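Local coordinates for protein class B carbapenemase GOB-18 (Elizabethkingia meningoseptica, PDB 5K0W) that hydrolyses beta-lactam antibiotics, carbapenems among them, as a class B3 metallo-beta-lactamase with two zinc ions in its active site, at residues L170-H175 / G227-L232; S179-F184 / L196-P201; L94-A99 / F118-A123. All coordinates share one frame; numbering follows the deposited sequence.

Overall arrangement
The three contacts sit in the two-sheet core of the metallo-beta-lactamase fold and converge on its zinc site. Interaction 3 comes first along the chain and belongs to the seven-stranded sheet; interaction 2 falls between the two segments of interaction 1, with which it shares the five-stranded sheet, where strands 165-171 and 180-187 are neighbours. The centres of interactions 1 and 2 lie about 8 Å apart, against about 15 Å between interactions 1 and 3 and about 11 Å between 2 and 3. Q98 of interaction 3 and H175 of interaction 1 bind the same zinc ion, and N199 of interaction 2 bonds to the amide of Q98. Loops from both sheets thus meet at one metal centre.

Interaction 1 of 3, residues L170-H175 / G227-L232; sequences LHHPGH and GVMKKL. With ZN (zinc ion), chain D.
The imidazole of H172 is sandwiched between its own chain and M229: the carbonyl O of L170 lies over one face, toward the rim, and M229 covers the other. CG of M229 stands 3.5 Å from the centroid of the H172 ring and only 10° off its normal, a CH-pi contact. The sulfur follows over the same face, SD being 4.0 Å from that centroid, in a Met-aromatic contact. Obliquely to the ring come two further apolar groups, V228 CG1 at 3.6 Å from H172 CD2 and L232 CD1 at 3.9 Å from H172 CE1. H172 sets CG anti to its carbonyl carbon (chi1 -68°), turning the ring toward the last turn of helix 218-230. ND1 of the ring is hydrogen-bonded to the hydroxyl of S181 on the adjacent strand, which would help fix the rotation of the ring.

In the metallo-beta-lactamase fold this helix packs beside the five-stranded sheet, here where strand 165-171 runs out into the zinc-binding loop. That loop carries H175, whose NE2 binds a zinc ion at 2.1 Å; Q98, H100 and two waters complete the site. Farther from the metal, the leucines L170 and L232 meet tip to tip, CD1 of L170 lying 3.7 Å from CD2 of L232. L196 of strand 192-198 touches both of them, and Y268 of helix 265-284 also packs on L232.

Interaction 2 of 3, residues S179-F184 / L196-P201; sequences SCSFIF and LIANMP
S181 turns its hydroxyl to the side of its own backbone N, with OG anti to the carbonyl carbon (chi1 -59°), and this carries OG across to the backbone at N199. There OG accepts the backbone N-H of N199 at an N to OG distance of 3.0 Å, with an N-H...O angle of 153°. The same hydroxyl also bonds to ND1 of H172, so it links three backbone segments within the buried core. N199 sends CG anti to its backbone N (chi1 -168°), and its amide swings alongside S179, ND2 lying 3.5 Å from S179 CB.

From S181 onward, away from the metal, strands 180-187 and 192-198 pair antiparallel. F182 and I197 form a hydrogen-bonded pair: F182 N gives to I197 O at 3.0 Å, and I197 N returns a bond to F182 O at 2.8 Å. I183 and L196 share one face of the sheet, where their CD1 methyls meet at 3.9 Å. On the face with F182, I197 CD1 reaches the edge of the F184 ring, 3.7 Å from CE1.

OD1 of N199 is bonded to both S240 and NE2 of Q98, making N199 a second-shell residue behind a zinc ligand. The whole is a beta hairpin of the five-stranded metallo-beta-lactamase sheet, whose exit loop reaches the zinc site.

Interaction 3 of 3, residues L94-A99 / F118-A123; sequences LLLTQA and FYVDKA. With ZN (zinc ion), chain D.
F118 turns the edge of its ring to the neighbouring strand: L94 O lies near the ring plane, 3.3 Å from F118 CD1, and L96 CD1 meets the same edge farther out, 3.7 Å from F118 CZ. The strands, 91-95 and 117-121, are parallel neighbours in the seven-stranded sheet of the metallo-beta-lactamase fold. Helix 107-114 lies in the connection between them, and its L107 packs on L94, L96 and F118. With CG anti to the backbone N (chi1 174°), F118 swings its ring along the side of L94 and on to L96.

L96 and V120 point the same way, side by side, with L96 CD1 3.8 Å from V120 CG2. L96 is therefore held against both the phenyl ring and the valine, and L128 of helix 125-129 touches all three. L95 projects from its strand in the other direction, yet its CD2 methyl comes back to touch Y119 CB at 3.8 Å, oblique to the ring.

Backbone pairing is brief. Y119 N donates to L94 O, 3.2 Å away, after which the strands diverge and water 3 bridges them, accepting from L96 N and donating to Y119 O at 2.7 Å. Beyond the divergence the two segments part. D121 closes an Asx turn, its OD1 taking the backbone N-H of A123 on the anti lone pair while OD2 bonds to H171. The 94-99 segment leads to Q98, extended beyond CG, whose OE1 coordinates the zinc ion it shares with H100 and H175, at 2.0 Å.

Interaction 1 of 3, residues L170-H175 / G227-L232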
ATOM      1  N   LEU A 170      10.088  -2.599   4.394  1.00 17.21           N
ATOM      2  CA  LEU A 170       9.965  -3.322   5.653  1.00 16.59           C
ATOM      3  C   LEU A 170       8.992  -4.477   5.396  1.00 21.24           C
ATOM      4  O   LEU A 170       7.799  -4.241   5.191  1.00 21.81           O
ATOM      5  CB  LEU A 170       9.455  -2.410   6.792  1.00 16.57           C
ATOM      6  CG  LEU A 170      10.218  -1.094   7.047  1.00 21.57           C
ATOM      7  CD1 LEU A 170       9.452  -0.190   7.977  1.00 21.44           C
ATOM      8  CD2 LEU A 170      11.614  -1.345   7.584  1.00 22.90           C
ATOM      9  N   HIS A 171       9.507  -5.717   5.360  1.00 16.51           N
ATOM     10  CA  HIS A 171       8.707  -6.911   5.142  1.00 16.54           C
ATOM     11  C   HIS A 171       7.747  -7.113   6.321  1.00 21.79           C
ATOM     12  O   HIS A 171       8.188  -7.344   7.457  1.00 22.26           O
ATOM     13  CB  HIS A 171       9.632  -8.117   4.949  1.00 17.79           C
ATOM     14  CG  HIS A 171       8.942  -9.392   4.556  1.00 21.50           C
ATOM     15  ND1 HIS A 171       8.184  -9.486   3.393  1.00 23.12           N
ATOM     16  CD2 HIS A 171       8.962 -10.606   5.153  1.00 22.45           C
ATOM     17  CE1 HIS A 171       7.742 -10.732   3.351  1.00 21.67           C
ATOM     18  NE2 HIS A 171       8.180 -11.439   4.385  1.00 21.94           N
ATOM     19  N   HIS A 172       6.433  -6.945   6.056  1.00 17.70           N
ATOM     20  CA  HIS A 172       5.356  -7.090   7.039  1.00 17.14           C
ATOM     21  C   HIS A 172       4.312  -8.105   6.527  1.00 23.85           C
ATOM     22  O   HIS A 172       3.209  -7.693   6.134  1.00 24.97           O
ATOM     23  CB  HIS A 172       4.738  -5.716   7.343  1.00 17.41           C
ATOM     24  CG  HIS A 172       5.664  -4.783   8.082  1.00 20.53           C
ATOM     25  ND1 HIS A 172       5.536  -3.413   7.977  1.00 21.80           N
ATOM     26  CD2 HIS A 172       6.705  -5.056   8.906  1.00 20.98           C
ATOM     27  CE1 HIS A 172       6.505  -2.899   8.717  1.00 20.39           C
ATOM     28  NE2 HIS A 172       7.225  -3.847   9.302  1.00 20.59           N
ATOM     29  N   PRO A 173       4.644  -9.429   6.466  1.00 20.41           N
ATOM     30  CA  PRO A 173       3.689 -10.398   5.891  1.00 19.96           C
ATOM     31  C   PRO A 173       2.454 -10.711   6.738  1.00 22.72           C
ATOM     32  O   PRO A 173       2.332 -10.260   7.869  1.00 23.09           O
ATOM     33  CB  PRO A 173       4.554 -11.639   5.648  1.00 21.61           C
ATOM     34  CG  PRO A 173       5.625 -11.557   6.677  1.00 26.04           C
ATOM     35  CD  PRO A 173       5.905 -10.095   6.869  1.00 22.13           C
ATOM     36  N   GLY A 174       1.545 -11.480   6.164  1.00 17.63           N
ATOM     37  CA  GLY A 174       0.321 -11.900   6.819  1.00 16.11           C
ATOM     38  C   GLY A 174      -0.873 -11.548   5.975  1.00 18.36           C
ATOM     39  O   GLY A 174      -1.553 -12.432   5.476  1.00 16.79           O
ATOM     40  N   HIS A 175      -1.140 -10.252   5.802  1.00 15.80           N
ATOM     41  CA  HIS A 175      -2.269  -9.795   5.015  1.00 15.77           C
ATOM     42  C   HIS A 175      -2.179 -10.405   3.600  1.00 20.06           C
ATOM     43  O   HIS A 175      -3.184 -10.842   3.035  1.00 20.67           O
ATOM     44  CB  HIS A 175      -2.342  -8.268   5.020  1.00 16.91           C
ATOM     45  CG  HIS A 175      -3.594  -7.740   4.390  1.00 20.50           C
ATOM     46  ND1 HIS A 175      -4.756  -7.559   5.129  1.00 22.48           N
ATOM     47  CD2 HIS A 175      -3.835  -7.402   3.098  1.00 21.89           C
ATOM     48  CE1 HIS A 175      -5.656  -7.092   4.271  1.00 21.84           C
ATOM     49  NE2 HIS A 175      -5.147  -6.985   3.033  1.00 21.99           N
ATOM     50  N   GLY A 227       5.601  -8.080  16.049  1.00 15.61           N
ATOM     51  CA  GLY A 227       6.838  -7.805  16.770  1.00 15.86           C
ATOM     52  C   GLY A 227       7.602  -6.634  16.180  1.00 21.02           C
ATOM     53  O   GLY A 227       7.865  -5.649  16.867  1.00 20.63           O
ATOM     54  N   VAL A 228       7.927  -6.721  14.895  1.00 19.01           N
ATOM     55  CA  VAL A 228       8.699  -5.728  14.144  1.00 18.88           C
ATOM     56  C   VAL A 228       7.978  -4.350  14.013  1.00 19.91           C
ATOM     57  O   VAL A 228       8.624  -3.304  14.121  1.00 17.33           O
ATOM     58  CB  VAL A 228       9.194  -6.360  12.801  1.00 24.23           C
ATOM     59  CG1 VAL A 228       8.043  -6.671  11.848  1.00 23.53           C
ATOM     60  CG2 VAL A 228      10.259  -5.509  12.118  1.00 25.04           C
ATOM     61  N   MET A 229       6.639  -4.361  13.860  1.00 17.16           N
ATOM     62  CA  MET A 229       5.849  -3.132  13.727  1.00 16.80           C
ATOM     63  C   MET A 229       5.745  -2.280  15.015  1.00 21.05           C
ATOM     64  O   MET A 229       5.622  -1.058  14.920  1.00 20.72           O
ATOM     65  CB  MET A 229       4.482  -3.399  13.075  1.00 18.79           C
ATOM     66  CG  MET A 229       4.545  -3.510  11.565  1.00 22.52           C
ATOM     67  SD  MET A 229       2.964  -3.857  10.750  1.00 26.81           S
ATOM     68  CE  MET A 229       2.400  -2.195  10.358  1.00 22.81           C
ATOM     69  N   LYS A 230       5.795  -2.911  16.196  1.00 17.89           N
ATOM     70  CA  LYS A 230       5.739  -2.233  17.507  1.00 18.36           C
ATOM     71  C   LYS A 230       7.045  -1.495  17.837  1.00 22.92           C
ATOM     72  O   LYS A 230       7.034  -0.580  18.664  1.00 21.96           O
ATOM     73  CB  LYS A 230       5.457  -3.255  18.630  1.00 21.09           C
ATOM     74  CG  LYS A 230       3.976  -3.596  18.832  1.00 24.53           C
ATOM     75  CD  LYS A 230       3.770  -4.890  19.631  1.00 34.11           C
ATOM     76  CE  LYS A 230       3.797  -4.731  21.139  1.00 43.51           C
ATOM     77  NZ  LYS A 230       3.652  -6.038  21.842  1.00 51.39           N
ATOM     78  N   LYS A 231       8.168  -1.902  17.199  1.00 21.05           N
ATOM     79  CA  LYS A 231       9.518  -1.343  17.423  1.00 20.55           C
ATOM     80  C   LYS A 231       9.967  -0.311  16.379  1.00 25.26           C
ATOM     81  O   LYS A 231      11.139   0.083  16.380  1.00 26.27           O
ATOM     82  CB  LYS A 231      10.597  -2.451  17.596  1.00 21.22           C
ATOM     83  CG  LYS A 231      10.135  -3.823  18.086  1.00 25.96           C
ATOM     84  CD  LYS A 231      10.987  -4.435  19.213  1.00 34.75           C
ATOM     85  CE  LYS A 231      12.176  -5.240  18.735  1.00 32.14           C
ATOM     86  NZ  LYS A 231      13.433  -4.435  18.732  1.00 38.02           N
ATOM     87  N   LEU A 232       9.045   0.152  15.518  1.00 21.08           N
ATOM     88  CA  LEU A 232       9.366   1.133  14.476  1.00 20.37           C
ATOM     89  C   LEU A 232       9.419   2.549  15.038  1.00 24.11           C
ATOM     90  O   LEU A 232       8.630   2.901  15.935  1.00 22.74           O
ATOM     91  CB  LEU A 232       8.365   1.060  13.284  1.00 20.25           C
ATOM     92  CG  LEU A 232       8.340  -0.240  12.452  1.00 24.97           C
ATOM     93  CD1 LEU A 232       7.143  -0.279  11.533  1.00 25.27           C
ATOM     94  CD2 LEU A 232       9.634  -0.439  11.657  1.00 26.68           C
TER
HETATM   95 ZN    ZN D 302      -5.915  -6.431   1.202  1.00 25.92          ZN
HETATM   96  O   HOH W   1      -6.877  -4.754   1.957  1.00 29.18           O
HETATM   97  O   HOH W   2      -7.886  -7.337   1.625  1.00 23.51           O

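Interaction 2 of 3, residues S179-F184 / L196-P201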
ATOM      1  N   SER A 179       3.178  -8.647   1.975  1.00 18.91           N
ATOM      2  CA  SER A 179       2.733  -7.304   2.334  1.00 18.55           C
ATOM      3  C   SER A 179       3.918  -6.593   3.003  1.00 24.21           C
ATOM      4  O   SER A 179       4.776  -7.244   3.601  1.00 23.52           O
ATOM      5  CB  SER A 179       1.494  -7.315   3.226  1.00 19.80           C
ATOM      6  OG  SER A 179       1.396  -8.450   4.065  1.00 24.57           O
ATOM      7  N   CYS A 180       4.045  -5.296   2.780  1.00 22.24           N
ATOM      8  CA  CYS A 180       5.176  -4.552   3.312  1.00 22.39           C
ATOM      9  C   CYS A 180       4.844  -3.106   3.578  1.00 22.20           C
ATOM     10  O   CYS A 180       3.836  -2.586   3.099  1.00 21.57           O
ATOM     11  CB  CYS A 180       6.375  -4.680   2.376  1.00 24.04           C
ATOM     12  SG  CYS A 180       6.042  -4.142   0.685  1.00 28.72           S
ATOM     13  N   SER A 181       5.711  -2.445   4.327  1.00 16.82           N
ATOM     14  CA  SER A 181       5.580  -1.022   4.604  1.00 15.90           C
ATOM     15  C   SER A 181       6.847  -0.367   4.103  1.00 20.44           C
ATOM     16  O   SER A 181       7.828  -1.063   3.803  1.00 19.73           O
ATOM     17  CB  SER A 181       5.406  -0.765   6.100  1.00 17.30           C
ATOM     18  OG  SER A 181       4.267  -1.431   6.623  1.00 20.24           O
ATOM     19  N   PHE A 182       6.831   0.961   3.995  1.00 17.65           N
ATOM     20  CA  PHE A 182       7.996   1.716   3.551  1.00 17.97           C
ATOM     21  C   PHE A 182       8.328   2.807   4.536  1.00 23.52           C
ATOM     22  O   PHE A 182       7.436   3.413   5.129  1.00 22.64           O
ATOM     23  CB  PHE A 182       7.818   2.273   2.132  1.00 19.33           C
ATOM     24  CG  PHE A 182       7.595   1.211   1.089  1.00 20.70           C
ATOM     25  CD1 PHE A 182       8.669   0.612   0.442  1.00 24.31           C
ATOM     26  CD2 PHE A 182       6.305   0.824   0.729  1.00 23.30           C
ATOM     27  CE1 PHE A 182       8.459  -0.357  -0.548  1.00 25.39           C
ATOM     28  CE2 PHE A 182       6.095  -0.167  -0.243  1.00 26.13           C
ATOM     29  CZ  PHE A 182       7.173  -0.746  -0.878  1.00 24.09           C
ATOM     30  N   ILE A 183       9.621   3.022   4.749  1.00 21.24           N
ATOM     31  CA  ILE A 183      10.107   4.035   5.665  1.00 20.91           C
ATOM     32  C   ILE A 183      11.136   4.898   4.955  1.00 23.21           C
ATOM     33  O   ILE A 183      12.051   4.385   4.300  1.00 22.58           O
ATOM     34  CB  ILE A 183      10.539   3.451   7.057  1.00 24.61           C
ATOM     35  CG1 ILE A 183      10.656   4.535   8.132  1.00 25.06           C
ATOM     36  CG2 ILE A 183      11.792   2.554   6.999  1.00 25.91           C
ATOM     37  CD1 ILE A 183      10.042   4.122   9.431  1.00 35.44           C
ATOM     38  N   PHE A 184      10.929   6.213   5.013  1.00 19.50           N
ATOM     39  CA  PHE A 184      11.814   7.178   4.365  1.00 18.69           C
ATOM     40  C   PHE A 184      11.759   8.532   5.046  1.00 22.65           C
ATOM     41  O   PHE A 184      10.826   8.830   5.792  1.00 21.64           O
ATOM     42  CB  PHE A 184      11.471   7.305   2.865  1.00 19.95           C
ATOM     43  CG  PHE A 184      10.153   7.980   2.590  1.00 21.82           C
ATOM     44  CD1 PHE A 184       8.961   7.264   2.651  1.00 25.68           C
ATOM     45  CD2 PHE A 184      10.101   9.334   2.271  1.00 24.04           C
ATOM     46  CE1 PHE A 184       7.739   7.891   2.419  1.00 27.49           C
ATOM     47  CE2 PHE A 184       8.880   9.966   2.041  1.00 27.74           C
ATOM     48  CZ  PHE A 184       7.705   9.239   2.108  1.00 27.02           C
ATOM     49  N   LEU A 196       6.429   6.739   7.628  1.00 15.43           N
ATOM     50  CA  LEU A 196       6.104   5.327   7.567  1.00 14.30           C
ATOM     51  C   LEU A 196       4.809   5.154   6.791  1.00 21.02           C
ATOM     52  O   LEU A 196       3.786   5.732   7.174  1.00 21.73           O
ATOM     53  CB  LEU A 196       5.965   4.722   8.980  1.00 13.58           C
ATOM     54  CG  LEU A 196       5.489   3.271   9.035  1.00 15.94           C
ATOM     55  CD1 LEU A 196       6.628   2.307   8.769  1.00 15.04           C
ATOM     56  CD2 LEU A 196       4.801   2.971  10.346  1.00 15.87           C
ATOM     57  N   ILE A 197       4.850   4.374   5.696  1.00 17.98           N
ATOM     58  CA  ILE A 197       3.676   4.030   4.892  1.00 17.42           C
ATOM     59  C   ILE A 197       3.376   2.585   5.305  1.00 21.92           C
ATOM     60  O   ILE A 197       4.031   1.666   4.849  1.00 23.33           O
ATOM     61  CB  ILE A 197       3.905   4.228   3.363  1.00 20.69           C
ATOM     62  CG1 ILE A 197       4.076   5.716   3.025  1.00 20.44           C
ATOM     63  CG2 ILE A 197       2.744   3.615   2.523  1.00 22.24           C
ATOM     64  CD1 ILE A 197       4.640   5.976   1.687  1.00 23.99           C
ATOM     65  N   ALA A 198       2.453   2.403   6.239  1.00 17.54           N
ATOM     66  CA  ALA A 198       2.140   1.116   6.829  1.00 16.94           C
ATOM     67  C   ALA A 198       1.101   0.252   6.128  1.00 22.48           C
ATOM     68  O   ALA A 198       0.114   0.758   5.614  1.00 23.36           O
ATOM     69  CB  ALA A 198       1.746   1.309   8.283  1.00 17.46           C
ATOM     70  N   ASN A 199       1.301  -1.066   6.158  1.00 19.06           N
ATOM     71  CA  ASN A 199       0.295  -2.003   5.703  1.00 18.92           C
ATOM     72  C   ASN A 199      -0.132  -2.728   6.987  1.00 21.83           C
ATOM     73  O   ASN A 199       0.556  -3.632   7.461  1.00 20.62           O
ATOM     74  CB  ASN A 199       0.789  -2.961   4.622  1.00 19.33           C
ATOM     75  CG  ASN A 199      -0.370  -3.695   3.990  1.00 27.71           C
ATOM     76  OD1 ASN A 199      -1.108  -3.156   3.162  1.00 21.12           O
ATOM     77  ND2 ASN A 199      -0.659  -4.870   4.492  1.00 16.73           N
ATOM     78  N   MET A 200      -1.229  -2.244   7.587  1.00 18.64           N
ATOM     79  CA  MET A 200      -1.805  -2.736   8.835  1.00 19.66           C
ATOM     80  C   MET A 200      -2.079  -4.245   8.804  1.00 25.80           C
ATOM     81  O   MET A 200      -2.669  -4.741   7.842  1.00 26.27           O
ATOM     82  CB  MET A 200      -3.044  -1.922   9.270  1.00 22.23           C
ATOM     83  CG  MET A 200      -2.774  -0.421   9.468  1.00 25.32           C
ATOM     84  SD  MET A 200      -1.342  -0.022  10.525  1.00 28.84           S
ATOM     85  CE  MET A 200      -2.029  -0.351  12.211  1.00 26.13           C
ATOM     86  N   PRO A 201      -1.570  -4.993   9.808  1.00 22.37           N
ATOM     87  CA  PRO A 201      -1.701  -6.452   9.766  1.00 22.18           C
ATOM     88  C   PRO A 201      -3.055  -7.036  10.183  1.00 26.23           C
ATOM     89  O   PRO A 201      -3.183  -7.661  11.236  1.00 27.19           O
ATOM     90  CB  PRO A 201      -0.514  -6.922  10.610  1.00 24.06           C
ATOM     91  CG  PRO A 201      -0.305  -5.821  11.597  1.00 27.67           C
ATOM     92  CD  PRO A 201      -0.796  -4.550  10.992  1.00 22.94           C
TER

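Interaction 3 of 3, residues L94-A99 / F118-A123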
ATOM      1  N   LEU A  94       7.267   2.095  -9.549  1.00 17.24           N
ATOM      2  CA  LEU A  94       5.968   1.686  -9.018  1.00 17.84           C
ATOM      3  C   LEU A  94       6.203   0.733  -7.831  1.00 24.96           C
ATOM      4  O   LEU A  94       6.971  -0.220  -7.968  1.00 24.89           O
ATOM      5  CB  LEU A  94       5.121   1.007 -10.114  1.00 17.34           C
ATOM      6  CG  LEU A  94       4.613   1.937 -11.218  1.00 21.98           C
ATOM      7  CD1 LEU A  94       4.405   1.198 -12.520  1.00 20.96           C
ATOM      8  CD2 LEU A  94       3.341   2.654 -10.782  1.00 26.65           C
ATOM      9  N   LEU A  95       5.596   1.026  -6.659  1.00 23.36           N
ATOM     10  CA  LEU A  95       5.721   0.207  -5.436  1.00 23.56           C
ATOM     11  C   LEU A  95       4.358  -0.239  -4.871  1.00 27.35           C
ATOM     12  O   LEU A  95       3.326   0.350  -5.203  1.00 26.46           O
ATOM     13  CB  LEU A  95       6.595   0.878  -4.359  1.00 23.70           C
ATOM     14  CG  LEU A  95       8.027   1.287  -4.773  1.00 29.24           C
ATOM     15  CD1 LEU A  95       8.677   2.159  -3.709  1.00 29.30           C
ATOM     16  CD2 LEU A  95       8.907   0.078  -5.010  1.00 32.70           C
ATOM     17  N   LEU A  96       4.364  -1.296  -4.031  1.00 23.77           N
ATOM     18  CA  LEU A  96       3.174  -1.929  -3.465  1.00 22.91           C
ATOM     19  C   LEU A  96       3.280  -2.209  -1.987  1.00 25.28           C
ATOM     20  O   LEU A  96       4.325  -2.674  -1.536  1.00 26.42           O
ATOM     21  CB  LEU A  96       2.993  -3.295  -4.145  1.00 23.20           C
ATOM     22  CG  LEU A  96       1.987  -3.431  -5.270  1.00 28.27           C
ATOM     23  CD1 LEU A  96       1.880  -4.878  -5.676  1.00 27.95           C
ATOM     24  CD2 LEU A  96       0.619  -2.895  -4.859  1.00 30.75           C
ATOM     25  N   THR A  97       2.174  -2.069  -1.251  1.00 18.88           N
ATOM     26  CA  THR A  97       2.173  -2.428   0.169  1.00 17.69           C
ATOM     27  C   THR A  97       1.541  -3.809   0.385  1.00 20.80           C
ATOM     28  O   THR A  97       1.757  -4.411   1.437  1.00 20.55           O
ATOM     29  CB  THR A  97       1.538  -1.338   1.054  1.00 22.79           C
ATOM     30  OG1 THR A  97       0.196  -1.103   0.632  1.00 19.35           O
ATOM     31  CG2 THR A  97       2.348  -0.046   1.077  1.00 20.37           C
ATOM     32  N   GLN A  98       0.752  -4.298  -0.605  1.00 15.51           N
ATOM     33  CA  GLN A  98       0.056  -5.584  -0.586  1.00 16.14           C
ATOM     34  C   GLN A  98      -0.453  -5.932  -2.001  1.00 24.98           C
ATOM     35  O   GLN A  98      -0.860  -5.029  -2.738  1.00 25.20           O
ATOM     36  CB  GLN A  98      -1.106  -5.586   0.440  1.00 16.93           C
ATOM     37  CG  GLN A  98      -2.096  -4.439   0.272  1.00 18.86           C
ATOM     38  CD  GLN A  98      -3.377  -4.673   1.029  1.00 22.92           C
ATOM     39  OE1 GLN A  98      -4.244  -5.443   0.591  1.00  5.26           O
ATOM     40  NE2 GLN A  98      -3.553  -3.956   2.154  1.00 12.47           N
ATOM     41  N   ALA A  99      -0.434  -7.238  -2.372  1.00 22.71           N
ATOM     42  CA  ALA A  99      -0.856  -7.720  -3.701  1.00 22.02           C
ATOM     43  C   ALA A  99      -2.324  -8.126  -3.796  1.00 25.38           C
ATOM     44  O   ALA A  99      -2.651  -9.281  -4.103  1.00 24.99           O
ATOM     45  CB  ALA A  99       0.058  -8.837  -4.197  1.00 22.48           C
ATOM     46  N   PHE A 118       8.741  -1.636 -12.112  1.00 27.14           N
ATOM     47  CA  PHE A 118       7.928  -2.142 -11.019  1.00 25.76           C
ATOM     48  C   PHE A 118       8.760  -3.030 -10.100  1.00 29.39           C
ATOM     49  O   PHE A 118       9.289  -4.043 -10.547  1.00 29.87           O
ATOM     50  CB  PHE A 118       6.661  -2.850 -11.538  1.00 26.42           C
ATOM     51  CG  PHE A 118       5.832  -3.529 -10.470  1.00 27.44           C
ATOM     52  CD1 PHE A 118       5.494  -2.858  -9.291  1.00 29.64           C
ATOM     53  CD2 PHE A 118       5.355  -4.823 -10.653  1.00 30.20           C
ATOM     54  CE1 PHE A 118       4.737  -3.486  -8.300  1.00 30.89           C
ATOM     55  CE2 PHE A 118       4.596  -5.453  -9.660  1.00 33.07           C
ATOM     56  CZ  PHE A 118       4.285  -4.775  -8.493  1.00 31.00           C
ATOM     57  N   TYR A 119       8.913  -2.611  -8.830  1.00 24.44           N
ATOM     58  CA  TYR A 119       9.672  -3.336  -7.808  1.00 23.68           C
ATOM     59  C   TYR A 119       8.685  -3.839  -6.757  1.00 26.85           C
ATOM     60  O   TYR A 119       7.841  -3.077  -6.296  1.00 26.58           O
ATOM     61  CB  TYR A 119      10.722  -2.419  -7.142  1.00 25.42           C
ATOM     62  CG  TYR A 119      11.682  -1.679  -8.052  1.00 27.57           C
ATOM     63  CD1 TYR A 119      11.923  -2.113  -9.352  1.00 29.86           C
ATOM     64  CD2 TYR A 119      12.420  -0.600  -7.584  1.00 28.71           C
ATOM     65  CE1 TYR A 119      12.837  -1.464 -10.178  1.00 31.09           C
ATOM     66  CE2 TYR A 119      13.337   0.060  -8.400  1.00 30.07           C
ATOM     67  CZ  TYR A 119      13.545  -0.376  -9.698  1.00 37.48           C
ATOM     68  OH  TYR A 119      14.455   0.266 -10.505  1.00 36.61           O
ATOM     69  N   VAL A 120       8.772  -5.115  -6.386  1.00 24.53           N
ATOM     70  CA  VAL A 120       7.859  -5.713  -5.417  1.00 24.91           C
ATOM     71  C   VAL A 120       8.550  -6.689  -4.443  1.00 29.50           C
ATOM     72  O   VAL A 120       9.622  -7.221  -4.753  1.00 27.94           O
ATOM     73  CB  VAL A 120       6.662  -6.366  -6.151  1.00 28.92           C
ATOM     74  CG1 VAL A 120       6.977  -7.795  -6.592  1.00 27.80           C
ATOM     75  CG2 VAL A 120       5.398  -6.309  -5.296  1.00 29.44           C
ATOM     76  N   ASP A 121       7.897  -6.936  -3.278  1.00 26.92           N
ATOM     77  CA  ASP A 121       8.336  -7.884  -2.257  1.00 26.84           C
ATOM     78  C   ASP A 121       8.396  -9.245  -2.930  1.00 29.69           C
ATOM     79  O   ASP A 121       7.442  -9.617  -3.623  1.00 30.73           O
ATOM     80  CB  ASP A 121       7.313  -7.923  -1.121  1.00 29.17           C
ATOM     81  CG  ASP A 121       7.810  -8.544   0.174  1.00 44.29           C
ATOM     82  OD1 ASP A 121       8.227  -9.729   0.149  1.00 46.48           O
ATOM     83  OD2 ASP A 121       7.716  -7.874   1.223  1.00 47.41           O
ATOM     84  N   LYS A 122       9.518  -9.965  -2.774  1.00 23.12           N
ATOM     85  CA  LYS A 122       9.722 -11.263  -3.403  1.00 21.47           C
ATOM     86  C   LYS A 122       8.560 -12.228  -3.165  1.00 25.26           C
ATOM     87  O   LYS A 122       8.090 -12.861  -4.116  1.00 26.59           O
ATOM     88  CB  LYS A 122      11.057 -11.881  -2.983  1.00 22.86           C
ATOM     89  CG  LYS A 122      11.589 -12.918  -3.965  1.00 27.18           C
ATOM     90  CD  LYS A 122      12.856 -13.548  -3.439  1.00 34.78           C
ATOM     91  CE  LYS A 122      13.486 -14.480  -4.433  1.00 43.34           C
ATOM     92  NZ  LYS A 122      13.978 -15.707  -3.762  1.00 53.18           N
ATOM     93  N   ALA A 123       8.049 -12.286  -1.926  1.00 19.14           N
ATOM     94  CA  ALA A 123       6.951 -13.173  -1.554  1.00 18.16           C
ATOM     95  C   ALA A 123       5.627 -13.002  -2.318  1.00 21.95           C
ATOM     96  O   ALA A 123       4.820 -13.930  -2.307  1.00 23.62           O
ATOM     97  CB  ALA A 123       6.714 -13.104  -0.059  1.00 18.40           C
TER
HETATM   98 ZN    ZN D 302      -5.915  -6.431   1.202  1.00 25.92          ZN
HETATM   99  O   HOH W   3       6.714  -2.482  -3.905  1.00 24.34           O
HETATM  100  O   HOH W   1      -6.877  -4.754   1.957  1.00 29.18           O
HETATM  101  O   HOH W   2      -7.886  -7.337   1.625  1.00 23.51           O